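Local coordinates for protein glutathione S-transferase (PDB 4E8H) that probably catalyses the conjugation of glutathione to electrophilic compounds, working as a homodimer whose subunits each pair a thioredoxin-like domain with an all-helical one, at residues I169-A174 with K210-F215. Numbering follows the deposited sequence.
Sequences ITNIDA and KMLASF
In the all-helical domain of this glutathione transferase, helix 160-174 and the C-terminal helix 201-213 come together near their C-terminal ends, N171 and A174 meeting L212 and A213. The nearest backbones belong to the two alanines: CA of A174 lies 6.3 Å from CA of A213, against 7.8 Å between CA of N171 and CA of L212. Each alanine points its methyl at the other helix, CB of A174 resting 4.3 Å from CB of A213. The A213 methyl also lies 3.9 Å from the carbonyl O of A174, at the last turn of helix 160-174. A209, one turn back along helix 201-213, carries the packing further, touching T170, N171 and A174.

Deeper in, the flat amide of N171 meets a leucine methyl. CD1 of L212 sits 3.5 Å from OD1 of N171 and 3.9 Å from both CG and ND2 of N171, so the methyl lies over the face of the amide, shifted toward the oxygen. This is van der Waals contact; OD1 accepts a hydrogen bond from NH2 of R19, on helix 16-27 of the thioredoxin-like domain, so the amide oxygen ties the two domains together at a buried position. In L212, CG stands anti to the carbonyl carbon (chi1 -71°); chi2 of 172° then carries CD1 straight on, anti to CA, and it is this extended branch that reaches the amide. Y114 of the long helix 93-124 touches both N171 and L212. Bound glutathione is about 8 Å from the side chain of L212. At the end of the segment, OG of S214 turns back to hydrogen-bond O of M211 at 2.6 Å.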
ATOM      1  N   ILE B 169      -8.455  -7.003 -12.875  1.00  7.72           N
ATOM      2  CA  ILE B 169      -8.701  -7.125 -14.306  1.00  7.76           C
ATOM      3  C   ILE B 169      -9.651  -8.295 -14.570  1.00  7.76           C
ATOM      4  O   ILE B 169     -10.535  -8.194 -15.427  1.00  7.79           O
ATOM      5  CB  ILE B 169      -7.373  -7.232 -15.110  1.00  7.80           C
ATOM      6  CG1 ILE B 169      -6.462  -6.024 -14.820  1.00  7.73           C
ATOM      7  CG2 ILE B 169      -7.637  -7.362 -16.610  1.00  7.92           C
ATOM      8  CD1 ILE B 169      -7.101  -4.643 -15.053  1.00  7.71           C
ATOM      9  N   THR B 170      -9.489  -9.382 -13.815  1.00  7.73           N
ATOM     10  CA  THR B 170     -10.428 -10.504 -13.875  1.00  7.82           C
ATOM     11  C   THR B 170     -11.845 -10.057 -13.494  1.00  8.04           C
ATOM     12  O   THR B 170     -12.808 -10.411 -14.179  1.00  8.05           O
ATOM     13  CB  THR B 170      -9.977 -11.691 -12.987  1.00  7.85           C
ATOM     14  OG1 THR B 170      -8.680 -12.138 -13.406  1.00  7.43           O
ATOM     15  CG2 THR B 170     -10.956 -12.863 -13.092  1.00  7.65           C
ATOM     16  N   ASN B 171     -11.968  -9.274 -12.423  1.00  8.14           N
ATOM     17  CA  ASN B 171     -13.279  -8.789 -11.988  1.00  8.42           C
ATOM     18  C   ASN B 171     -13.986  -7.932 -13.037  1.00  8.68           C
ATOM     19  O   ASN B 171     -15.145  -8.190 -13.365  1.00  8.60           O
ATOM     20  CB  ASN B 171     -13.185  -8.035 -10.660  1.00  8.33           C
ATOM     21  CG  ASN B 171     -13.004  -8.961  -9.472  1.00  8.29           C
ATOM     22  OD1 ASN B 171     -13.486 -10.094  -9.464  1.00  8.42           O
ATOM     23  ND2 ASN B 171     -12.307  -8.476  -8.454  1.00  7.98           N
ATOM     24  N   ILE B 172     -13.285  -6.933 -13.570  1.00  9.14           N
ATOM     25  CA  ILE B 172     -13.885  -6.031 -14.559  1.00  9.58           C
ATOM     26  C   ILE B 172     -14.256  -6.758 -15.858  1.00 10.21           C
ATOM     27  O   ILE B 172     -15.255  -6.423 -16.496  1.00 10.30           O
ATOM     28  CB  ILE B 172     -13.047  -4.738 -14.803  1.00  9.45           C
ATOM     29  CG1 ILE B 172     -11.716  -5.042 -15.509  1.00  9.29           C
ATOM     30  CG2 ILE B 172     -12.835  -3.982 -13.482  1.00  9.18           C
ATOM     31  CD1 ILE B 172     -10.989  -3.804 -16.036  1.00  9.06           C
ATOM     32  N   ASP B 173     -13.457  -7.758 -16.228  1.00 10.92           N
ATOM     33  CA  ASP B 173     -13.775  -8.625 -17.357  1.00 11.74           C
ATOM     34  C   ASP B 173     -15.113  -9.333 -17.118  1.00 12.08           C
ATOM     35  O   ASP B 173     -15.996  -9.308 -17.982  1.00 12.13           O
ATOM     36  CB  ASP B 173     -12.650  -9.638 -17.590  1.00 11.87           C
ATOM     37  CG  ASP B 173     -12.910 -10.542 -18.780  1.00 12.47           C
ATOM     38  OD1 ASP B 173     -13.019 -10.032 -19.916  1.00 12.64           O
ATOM     39  OD2 ASP B 173     -12.993 -11.772 -18.577  1.00 13.40           O
ATOM     40  N   ALA B 174     -15.265  -9.931 -15.936  1.00 12.44           N
ATOM     41  CA  ALA B 174     -16.514 -10.586 -15.536  1.00 12.77           C
ATOM     42  C   ALA B 174     -17.709  -9.626 -15.465  1.00 12.98           C
ATOM     43  O   ALA B 174     -18.857 -10.050 -15.622  1.00 13.00           O
ATOM     44  CB  ALA B 174     -16.332 -11.307 -14.208  1.00 12.67           C
ATOM     45  N   LYS B 210     -16.974 -14.462 -10.844  1.00 12.89           N
ATOM     46  CA  LYS B 210     -18.340 -14.809 -11.231  1.00 13.63           C
ATOM     47  C   LYS B 210     -19.316 -14.679 -10.067  1.00 13.88           C
ATOM     48  O   LYS B 210     -20.463 -14.271 -10.261  1.00 13.86           O
ATOM     49  CB  LYS B 210     -18.392 -16.217 -11.813  1.00 13.73           C
ATOM     50  CG  LYS B 210     -17.972 -16.293 -13.275  1.00 14.88           C
ATOM     51  CD  LYS B 210     -17.553 -17.702 -13.653  1.00 16.62           C
ATOM     52  CE  LYS B 210     -18.620 -18.717 -13.274  1.00 17.56           C
ATOM     53  NZ  LYS B 210     -18.077 -20.103 -13.206  1.00 18.36           N
ATOM     54  N   MET B 211     -18.851 -15.020  -8.866  1.00 14.32           N
ATOM     55  CA  MET B 211     -19.643 -14.858  -7.646  1.00 14.93           C
ATOM     56  C   MET B 211     -19.982 -13.393  -7.381  1.00 15.18           C
ATOM     57  O   MET B 211     -21.131 -13.068  -7.070  1.00 15.21           O
ATOM     58  CB  MET B 211     -18.916 -15.462  -6.445  1.00 14.99           C
ATOM     59  CG  MET B 211     -18.883 -16.979  -6.441  1.00 15.69           C
ATOM     60  SD  MET B 211     -17.794 -17.595  -5.148  1.00 17.24           S
ATOM     61  CE  MET B 211     -18.056 -19.363  -5.282  1.00 17.25           C
ATOM     62  N   LEU B 212     -18.987 -12.515  -7.506  1.00 15.61           N
ATOM     63  CA  LEU B 212     -19.220 -11.075  -7.429  1.00 16.05           C
ATOM     64  C   LEU B 212     -20.157 -10.613  -8.547  1.00 16.61           C
ATOM     65  O   LEU B 212     -21.020  -9.760  -8.326  1.00 16.47           O
ATOM     66  CB  LEU B 212     -17.898 -10.296  -7.492  1.00 15.92           C
ATOM     67  CG  LEU B 212     -16.932 -10.331  -6.300  1.00 15.73           C
ATOM     68  CD1 LEU B 212     -15.613  -9.663  -6.661  1.00 15.24           C
ATOM     69  CD2 LEU B 212     -17.537  -9.689  -5.051  1.00 15.44           C
ATOM     70  N   ALA B 213     -19.993 -11.192  -9.737  1.00 17.39           N
ATOM     71  CA  ALA B 213     -20.777 -10.803 -10.913  1.00 18.38           C
ATOM     72  C   ALA B 213     -22.261 -11.167 -10.814  1.00 19.19           C
ATOM     73  O   ALA B 213     -23.094 -10.539 -11.470  1.00 19.26           O
ATOM     74  CB  ALA B 213     -20.166 -11.385 -12.185  1.00 18.19           C
ATOM     75  N   SER B 214     -22.588 -12.170 -10.000  1.00 20.31           N
ATOM     76  CA  SER B 214     -23.982 -12.572  -9.801  1.00 21.44           C
ATOM     77  C   SER B 214     -24.803 -11.467  -9.126  1.00 22.24           C
ATOM     78  O   SER B 214     -26.033 -11.470  -9.197  1.00 22.37           O
ATOM     79  CB  SER B 214     -24.077 -13.888  -9.020  1.00 21.38           C
ATOM     80  OG  SER B 214     -23.577 -13.750  -7.703  1.00 21.40           O
ATOM     81  N   PHE B 215     -24.112 -10.521  -8.487  1.00 23.17           N
ATOM     82  CA  PHE B 215     -24.758  -9.356  -7.882  1.00 24.09           C
ATOM     83  C   PHE B 215     -25.197  -8.310  -8.916  1.00 24.44           C
ATOM     84  O   PHE B 215     -25.963  -7.399  -8.593  1.00 24.53           O
ATOM     85  CB  PHE B 215     -23.854  -8.726  -6.814  1.00 24.23           C
ATOM     86  CG  PHE B 215     -23.735  -9.549  -5.560  1.00 25.04           C
ATOM     87  CD1 PHE B 215     -24.581  -9.318  -4.478  1.00 25.70           C
ATOM     88  CD2 PHE B 215     -22.780 -10.558  -5.459  1.00 25.66           C
ATOM     89  CE1 PHE B 215     -24.477 -10.078  -3.313  1.00 26.12           C
ATOM     90  CE2 PHE B 215     -22.668 -11.325  -4.300  1.00 26.10           C
ATOM     91  CZ  PHE B 215     -23.518 -11.085  -3.225  1.00 26.31           C
TER